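Local coordinates for protein branched-chain alpha-ketoacid decarboxylase (Lactococcus lactis, PDB 2VBF) that probably decarboxylates branched-chain and aromatic alpha-keto acids to aldehydes, using thiamine diphosphate and a magnesium ion as cofactors, at residues 145-150 and 155-160; 120-123 and 127-130; 170-175 and 181-186. One frame throughout, in Å; residues are numbered along the deposited sequence.

Contact 1. Residues 145-150 and 155-160; sequences HFMKMH and AARTLL
Met-147 and Arg-157 meet through the carbon parts of their side chains, where the short helix 145-149 lies against strand 156-159. Met-147 sends CG anti to its backbone N (chi1 -174°) and stays stretched through chi2, so the chain runs straight out at the strand. Its CG sits 3.9 Å from CG of Arg-157, the two side chains passing at a slant. Further out, SD rests against the peptide link between Thr-158 and Leu-159, 3.7 Å from Thr-158 C. A bend at chi3 (75°) then sets the methyl beside Leu-159, and CE ends 4.2 Å from Leu-159 CB, with the two side chains nearly perpendicular. Arg-157 folds too, bending at chi3; its polar end is held by the loop, NE bonding to Thr-154 OG1, which also bonds His-150 O. The ring of His-150 is fixed by a bond of 2.8 Å from ND1 to Phe-146 O. The donor lies above the carbonyl plane, while the oxygen is in the imidazole plane. The ring also meets that of Tyr-184, a residue touched by Met-147 as well. Helix and strand axes run antiparallel, 9.5 Å apart. This is helix-on-sheet packing at the border strand of a parallel, six-stranded alpha/beta domain, as in the pyrimidine-binding domain of thiamine diphosphate enzymes.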
loop_
_atom_site.group_PDB
_atom_site.type_symbol
_atom_site.label_atom_id
_atom_site.label_comp_id
_atom_site.label_asym_id
_atom_site.label_seq_id
_atom_site.Cartn_x
_atom_site.Cartn_y
_atom_site.Cartn_z
ATOM N N HIS A 145 16.682 6.666 -5.308
ATOM C CA HIS A 145 15.807 5.782 -6.091
ATOM C C HIS A 145 14.334 6.137 -5.899
ATOM O O HIS A 145 13.556 6.149 -6.847
ATOM C CB HIS A 145 15.896 4.318 -5.656
ATOM C CG HIS A 145 17.204 3.650 -5.903
ATOM N ND1 HIS A 145 17.804 3.596 -7.144
ATOM C CD2 HIS A 145 17.987 2.924 -5.071
ATOM C CE1 HIS A 145 18.922 2.894 -7.055
ATOM N NE2 HIS A 145 19.049 2.465 -5.812
ATOM N N PHE A 146 13.943 6.369 -4.648
ATOM C CA PHE A 146 12.520 6.441 -4.323
ATOM C C PHE A 146 11.936 7.756 -4.838
ATOM O O PHE A 146 10.823 7.770 -5.344
ATOM C CB PHE A 146 12.270 6.146 -2.834
ATOM C CG PHE A 146 12.983 4.891 -2.351
ATOM C CD1 PHE A 146 12.937 3.727 -3.104
ATOM C CD2 PHE A 146 13.717 4.882 -1.169
ATOM C CE1 PHE A 146 13.611 2.593 -2.697
ATOM C CE2 PHE A 146 14.387 3.732 -0.763
ATOM C CZ PHE A 146 14.339 2.603 -1.533
ATOM N N MET A 147 12.701 8.842 -4.785
ATOM C CA MET A 147 12.257 10.101 -5.373
ATOM C C MET A 147 12.115 9.960 -6.899
ATOM O O MET A 147 11.137 10.444 -7.467
ATOM C CB MET A 147 13.191 11.272 -5.031
ATOM C CG MET A 147 12.664 12.626 -5.521
ATOM S SD MET A 147 13.500 14.033 -4.772
ATOM C CE MET A 147 15.035 13.970 -5.667
ATOM N N LYS A 148 13.082 9.315 -7.549
ATOM C CA LYS A 148 12.989 9.047 -8.991
ATOM C C LYS A 148 11.688 8.295 -9.330
ATOM O O LYS A 148 10.995 8.623 -10.294
ATOM C CB LYS A 148 14.191 8.254 -9.496
ATOM C CG LYS A 148 14.052 7.895 -10.968
ATOM C CD LYS A 148 15.314 7.427 -11.628
ATOM C CE LYS A 148 15.141 7.456 -13.146
ATOM N NZ LYS A 148 16.171 6.652 -13.866
ATOM N N MET A 149 11.354 7.298 -8.514
ATOM C CA MET A 149 10.131 6.500 -8.730
ATOM C C MET A 149 8.859 7.353 -8.654
ATOM O O MET A 149 7.827 6.968 -9.202
ATOM C CB MET A 149 10.045 5.319 -7.755
ATOM C CG MET A 149 11.138 4.283 -7.994
ATOM S SD MET A 149 11.481 3.173 -6.621
ATOM C CE MET A 149 9.966 2.223 -6.567
ATOM N N HIS A 150 8.923 8.514 -7.998
ATOM C CA HIS A 150 7.769 9.399 -7.921
ATOM C C HIS A 150 7.635 10.376 -9.110
ATOM O O HIS A 150 6.684 11.151 -9.167
ATOM C CB HIS A 150 7.815 10.203 -6.625
ATOM C CG HIS A 150 7.392 9.426 -5.416
ATOM N ND1 HIS A 150 8.227 8.532 -4.778
ATOM C CD2 HIS A 150 6.214 9.387 -4.747
ATOM C CE1 HIS A 150 7.584 7.996 -3.754
ATOM N NE2 HIS A 150 6.359 8.488 -3.720
ATOM N N ALA A 155 3.996 16.632 -9.710
ATOM C CA ALA A 155 4.248 17.817 -10.532
ATOM C C ALA A 155 5.624 18.406 -10.255
ATOM O O ALA A 155 6.220 19.063 -11.119
ATOM C CB ALA A 155 3.199 18.851 -10.278
ATOM N N ALA A 156 6.102 18.215 -9.031
ATOM C CA ALA A 156 7.411 18.696 -8.627
ATOM C C ALA A 156 7.893 17.883 -7.440
ATOM O O ALA A 156 7.087 17.335 -6.683
ATOM C CB ALA A 156 7.335 20.181 -8.252
ATOM N N ARG A 157 9.209 17.820 -7.280
ATOM C CA ARG A 157 9.825 17.057 -6.203
ATOM C C ARG A 157 11.154 17.670 -5.805
ATOM O O ARG A 157 11.837 18.261 -6.648
ATOM C CB ARG A 157 10.010 15.605 -6.635
ATOM C CG ARG A 157 11.032 15.368 -7.729
ATOM C CD ARG A 157 10.664 14.158 -8.570
ATOM N NE ARG A 157 9.437 14.443 -9.278
ATOM C CZ ARG A 157 9.348 15.186 -10.381
ATOM N NH1 ARG A 157 10.423 15.694 -10.979
ATOM N NH2 ARG A 157 8.160 15.402 -10.911
ATOM N N THR A 158 11.517 17.535 -4.532
ATOM C CA THR A 158 12.776 18.091 -4.042
ATOM C C THR A 158 13.403 17.258 -2.930
ATOM O O THR A 158 12.692 16.698 -2.093
ATOM C CB THR A 158 12.589 19.558 -3.548
ATOM O OG1 THR A 158 13.866 20.137 -3.190
ATOM C CG2 THR A 158 11.651 19.626 -2.346
ATOM N N LEU A 159 14.731 17.169 -2.965
ATOM C CA LEU A 159 15.540 16.724 -1.829
ATOM C C LEU A 159 16.112 17.970 -1.164
ATOM O O LEU A 159 16.960 18.664 -1.759
ATOM C CB LEU A 159 16.687 15.823 -2.287
ATOM C CG LEU A 159 17.768 15.522 -1.239
ATOM C CD1 LEU A 159 17.156 14.911 0.037
ATOM C CD2 LEU A 159 18.843 14.635 -1.834
ATOM N N LEU A 160 15.674 18.257 0.059
ATOM C CA LEU A 160 16.077 19.488 0.710
ATOM C C LEU A 160 17.480 19.367 1.317
ATOM O O LEU A 160 17.905 18.287 1.741
ATOM C CB LEU A 160 15.095 19.906 1.800
ATOM C CG LEU A 160 13.631 20.132 1.413
ATOM C CD1 LEU A 160 12.840 20.517 2.657
ATOM C CD2 LEU A 160 13.484 21.186 0.310
#

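Contact 2. Residues 120-123 and 127-130; sequences VGSP and VQND
Gln-128 leaves its helix with CG anti to the carbonyl carbon (chi1 -60°) and runs on extended (chi2 -167°), which carries its amide across to Ser-122 and Pro-123. The setting is a strand-loop-helix turn of the parallel alpha/beta fold of the N-terminal thiamine diphosphate binding domain: strand 116-122 ends at Ser-122, and helix 125-130 starts shortly after. NE2 gives its stronger bond to Pro-123 O, 2.8 Å away, with an N-H...O angle of 155°. The donor is tilted from the carbonyl plane. A weak second bond of 3.0 Å runs from NE2 to Ser-122 OG, whose stronger partner is ND2 of Asn-186 on the neighbouring strand. One amide nitrogen thus ties the strand end and the turn to the helix. With an alanine here, Pro-123 O would probably lose this donor and the turn would be held less firmly against the helix. The glutamine chain crosses the proline ring at roughly a right angle, and Phe-143 packs on both residues. Beside the polar pair lies an apolar one, where the proline ring leans on the preceding residue of the helix: Pro-123 CB is 3.9 Å from Val-127 CG1.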
loop_
_atom_site.group_PDB
_atom_site.type_symbol
_atom_site.label_atom_id
_atom_site.label_comp_id
_atom_site.label_asym_id
_atom_site.label_seq_id
_atom_site.Cartn_x
_atom_site.Cartn_y
_atom_site.Cartn_z
ATOM N N VAL A 120 8.506 13.383 3.005
ATOM C CA VAL A 120 9.157 12.122 3.317
ATOM C C VAL A 120 10.387 12.403 4.181
ATOM O O VAL A 120 11.313 13.078 3.738
ATOM C CB VAL A 120 9.596 11.397 2.035
ATOM C CG1 VAL A 120 10.174 10.014 2.382
ATOM C CG2 VAL A 120 8.437 11.292 1.061
ATOM N N GLY A 121 10.357 11.936 5.427
ATOM C CA GLY A 121 11.503 12.032 6.310
ATOM C C GLY A 121 12.586 11.057 5.888
ATOM O O GLY A 121 12.306 9.885 5.673
ATOM N N SER A 122 13.815 11.546 5.749
ATOM C CA SER A 122 14.921 10.732 5.253
ATOM C C SER A 122 16.116 10.759 6.214
ATOM O O SER A 122 16.171 11.595 7.130
ATOM C CB SER A 122 15.335 11.181 3.835
ATOM O OG SER A 122 15.787 12.519 3.829
ATOM N N PRO A 123 17.058 9.833 6.030
ATOM C CA PRO A 123 18.245 9.812 6.911
ATOM C C PRO A 123 19.046 11.125 6.885
ATOM O O PRO A 123 18.913 11.923 5.956
ATOM C CB PRO A 123 19.073 8.660 6.361
ATOM C CG PRO A 123 18.128 7.815 5.587
ATOM C CD PRO A 123 17.091 8.736 5.041
ATOM N N VAL A 127 24.603 10.581 6.723
ATOM C CA VAL A 127 24.370 9.158 6.425
ATOM C C VAL A 127 24.187 8.958 4.914
ATOM O O VAL A 127 24.746 8.033 4.322
ATOM C CB VAL A 127 23.163 8.602 7.191
ATOM C CG1 VAL A 127 22.671 7.278 6.577
ATOM C CG2 VAL A 127 23.506 8.442 8.685
ATOM N N GLN A 128 23.413 9.838 4.297
ATOM C CA GLN A 128 23.195 9.761 2.853
ATOM C C GLN A 128 24.497 9.930 2.061
ATOM O O GLN A 128 24.782 9.157 1.141
ATOM C CB GLN A 128 22.141 10.768 2.396
ATOM C CG GLN A 128 20.785 10.558 3.041
ATOM C CD GLN A 128 19.648 11.342 2.378
ATOM O OE1 GLN A 128 19.646 11.567 1.164
ATOM N NE2 GLN A 128 18.654 11.724 3.184
ATOM N N ASN A 129 25.294 10.925 2.438
ATOM C CA ASN A 129 26.556 11.191 1.759
ATOM C C ASN A 129 27.582 10.075 1.953
ATOM O O ASN A 129 28.424 9.837 1.093
ATOM C CB ASN A 129 27.156 12.512 2.241
ATOM C CG ASN A 129 28.401 12.893 1.460
ATOM O OD1 ASN A 129 28.354 13.024 0.233
ATOM N ND2 ASN A 129 29.528 13.035 2.164
ATOM N N ASP A 130 27.513 9.404 3.100
ATOM C CA ASP A 130 28.393 8.271 3.396
ATOM C C ASP A 130 27.984 6.965 2.708
ATOM O O ASP A 130 28.766 6.011 2.687
ATOM C CB ASP A 130 28.459 8.035 4.904
ATOM C CG ASP A 130 29.336 9.049 5.629
ATOM O OD1 ASP A 130 30.109 9.771 4.952
ATOM O OD2 ASP A 130 29.250 9.112 6.873
#

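Contact 3. Residues 170-175 and 181-186; sequences DRVLSQ and KPVYIN
Val-172 and Val-183 press together where helix 165-179 packs back on strand 183-188, the two elements that complete a beta-alpha-beta crossover begun by strand 156-159. The helix and strand axes run nearly antiparallel, at 162° and 8.5 Å, and the side chains that meet between them are apolar. Val-183 points at the helix and puts CG1 3.5 Å from Val-172 O, with both its methyls turned to that carbonyl, so its closest approach is to helix backbone, not to a side chain. Val-172 places CG2 between its backbone N and carbonyl carbon (chi1 -53°). That methyl reaches along the strand to Ile-185, 3.7 Å from both CG1 and CD1, so it lies across the end of the isoleucine chain. Ile-185 itself starts off to one side, and its CG1 branch, anti to the carbonyl carbon and then extended, swings CD1 in under the helix. Leu-173 begins pointing away, yet its CD2 branch reaches the strand, 4.3 Å from Val-183 CG2 and also near Ile-185 CD1. Val-117 of the neighbouring strand 116-122 touches Leu-173, Val-183 and Ile-185 and extends this hydrophobic layer. Toward the start of the strand the apolar contact gives way to a polar link: one water donates to both segments, at 2.7 Å to Gln-175 O and 2.8 Å to Lys-181 O.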
loop_
_atom_site.group_PDB
_atom_site.type_symbol
_atom_site.label_atom_id
_atom_site.label_comp_id
_atom_site.label_asym_id
_atom_site.label_seq_id
_atom_site.Cartn_x
_atom_site.Cartn_y
_atom_site.Cartn_z
ATOM N N ASP A 170 9.431 26.611 -1.472
ATOM C CA ASP A 170 8.621 27.582 -2.166
ATOM C C ASP A 170 8.398 27.190 -3.627
ATOM O O ASP A 170 7.299 27.342 -4.133
ATOM C CB ASP A 170 9.257 28.962 -2.040
ATOM C CG ASP A 170 9.098 29.543 -0.645
ATOM O OD1 ASP A 170 8.482 28.880 0.218
ATOM O OD2 ASP A 170 9.575 30.670 -0.404
ATOM N N ARG A 171 9.424 26.627 -4.254
ATOM C CA ARG A 171 9.335 26.189 -5.639
ATOM C C ARG A 171 8.275 25.107 -5.778
ATOM O O ARG A 171 7.403 25.200 -6.631
ATOM C CB ARG A 171 10.665 25.647 -6.143
ATOM C CG ARG A 171 10.600 25.139 -7.604
ATOM C CD ARG A 171 11.920 24.608 -8.100
ATOM N NE ARG A 171 12.383 23.389 -7.431
ATOM C CZ ARG A 171 11.924 22.170 -7.687
ATOM N NH1 ARG A 171 10.944 21.981 -8.564
ATOM N NH2 ARG A 171 12.442 21.137 -7.049
ATOM N N VAL A 172 8.353 24.083 -4.937
ATOM C CA VAL A 172 7.435 22.950 -5.101
ATOM C C VAL A 172 6.003 23.328 -4.692
ATOM O O VAL A 172 5.059 22.931 -5.366
ATOM C CB VAL A 172 7.943 21.667 -4.377
ATOM C CG1 VAL A 172 9.386 21.337 -4.796
ATOM C CG2 VAL A 172 7.831 21.805 -2.859
ATOM N N LEU A 173 5.832 24.117 -3.630
ATOM C CA LEU A 173 4.500 24.532 -3.209
ATOM C C LEU A 173 3.889 25.549 -4.169
ATOM O O LEU A 173 2.675 25.602 -4.329
ATOM C CB LEU A 173 4.510 25.066 -1.772
ATOM C CG LEU A 173 4.938 24.060 -0.698
ATOM C CD1 LEU A 173 4.912 24.689 0.680
ATOM C CD2 LEU A 173 4.057 22.814 -0.710
ATOM N N SER A 174 4.735 26.365 -4.800
ATOM C CA SER A 174 4.266 27.249 -5.867
ATOM C C SER A 174 3.742 26.413 -7.037
ATOM O O SER A 174 2.707 26.752 -7.622
ATOM C CB SER A 174 5.380 28.198 -6.320
ATOM O OG SER A 174 5.642 29.162 -5.312
ATOM N N GLN A 175 4.426 25.310 -7.350
ATOM C CA GLN A 175 3.943 24.367 -8.371
ATOM C C GLN A 175 2.631 23.706 -7.937
ATOM O O GLN A 175 1.737 23.508 -8.756
ATOM C CB GLN A 175 4.993 23.316 -8.718
ATOM C CG GLN A 175 4.766 22.613 -10.054
ATOM C CD GLN A 175 4.950 23.514 -11.279
ATOM O OE1 GLN A 175 5.305 24.711 -11.173
ATOM N NE2 GLN A 175 4.746 22.940 -12.450
ATOM N N LYS A 181 -1.702 19.743 -8.623
ATOM C CA LYS A 181 -1.289 18.337 -8.636
ATOM C C LYS A 181 -0.338 18.082 -7.449
ATOM O O LYS A 181 0.216 19.022 -6.869
ATOM C CB LYS A 181 -0.584 17.984 -9.949
ATOM C CG LYS A 181 -1.461 17.944 -11.188
ATOM C CD LYS A 181 -0.584 17.796 -12.438
ATOM C CE LYS A 181 -1.384 17.271 -13.633
ATOM N NZ LYS A 181 -2.251 18.346 -14.208
ATOM N N PRO A 182 -0.177 16.803 -7.054
ATOM C CA PRO A 182 0.674 16.514 -5.895
ATOM C C PRO A 182 2.143 16.881 -6.086
ATOM O O PRO A 182 2.678 16.837 -7.195
ATOM C CB PRO A 182 0.502 15.005 -5.662
ATOM C CG PRO A 182 -0.172 14.486 -6.854
ATOM C CD PRO A 182 -0.811 15.599 -7.599
ATOM N N VAL A 183 2.779 17.231 -4.976
ATOM C CA VAL A 183 4.206 17.472 -4.952
ATOM C C VAL A 183 4.819 16.714 -3.788
ATOM O O VAL A 183 4.110 16.195 -2.916
ATOM C CB VAL A 183 4.535 18.966 -4.866
ATOM C CG1 VAL A 183 3.934 19.686 -6.079
ATOM C CG2 VAL A 183 4.023 19.561 -3.547
ATOM N N TYR A 184 6.143 16.678 -3.784
ATOM C CA TYR A 184 6.923 15.744 -2.965
ATOM C C TYR A 184 8.149 16.461 -2.396
ATOM O O TYR A 184 8.907 17.086 -3.135
ATOM C CB TYR A 184 7.308 14.578 -3.864
ATOM C CG TYR A 184 8.262 13.520 -3.332
ATOM C CD1 TYR A 184 7.799 12.235 -3.041
ATOM C CD2 TYR A 184 9.633 13.749 -3.238
ATOM C CE1 TYR A 184 8.675 11.231 -2.627
ATOM C CE2 TYR A 184 10.511 12.747 -2.835
ATOM C CZ TYR A 184 10.024 11.496 -2.516
ATOM O OH TYR A 184 10.884 10.490 -2.125
ATOM N N ILE A 185 8.328 16.345 -1.080
ATOM C CA ILE A 185 9.411 16.997 -0.347
ATOM C C ILE A 185 10.108 15.950 0.494
ATOM O O ILE A 185 9.497 15.381 1.392
ATOM C CB ILE A 185 8.880 18.135 0.562
ATOM C CG1 ILE A 185 8.184 19.216 -0.283
ATOM C CG2 ILE A 185 10.001 18.718 1.418
ATOM C CD1 ILE A 185 7.446 20.277 0.534
ATOM N N ASN A 186 11.366 15.664 0.161
ATOM C CA ASN A 186 12.203 14.759 0.941
ATOM C C ASN A 186 12.970 15.636 1.929
ATOM O O ASN A 186 13.711 16.534 1.525
ATOM C CB ASN A 186 13.096 13.911 0.016
ATOM C CG ASN A 186 14.132 13.079 0.758
ATOM O OD1 ASN A 186 14.337 11.886 0.453
ATOM N ND2 ASN A 186 14.821 13.697 1.692
HETATM O O HOH W 1 1.113 20.835 -8.863
#

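The three contacts follow one another along the chain, contact 2 first and contact 3 last, and all reach one parallel sheet, in which strand 183-188 lies between 116-122 and 156-159. Contacts 1 and 3 are about 10 Å apart between centres, contacts 1 and 2 about 14 Å, and contacts 2 and 3 about 19 Å. Asn-186 joins all three: its N probably bonds Thr-158 O at 2.8 Å, and its ND2 lies 2.6 Å from Ser-122 OG. Contacts 1 and 3 also touch where Ala-155 N lies 2.8 Å from Pro-182 O. None belongs to the cofactor site, yet the side chains of Pro-123 and His-150 lie about 12 Å and 13 Å from a bound thiamine diphosphate.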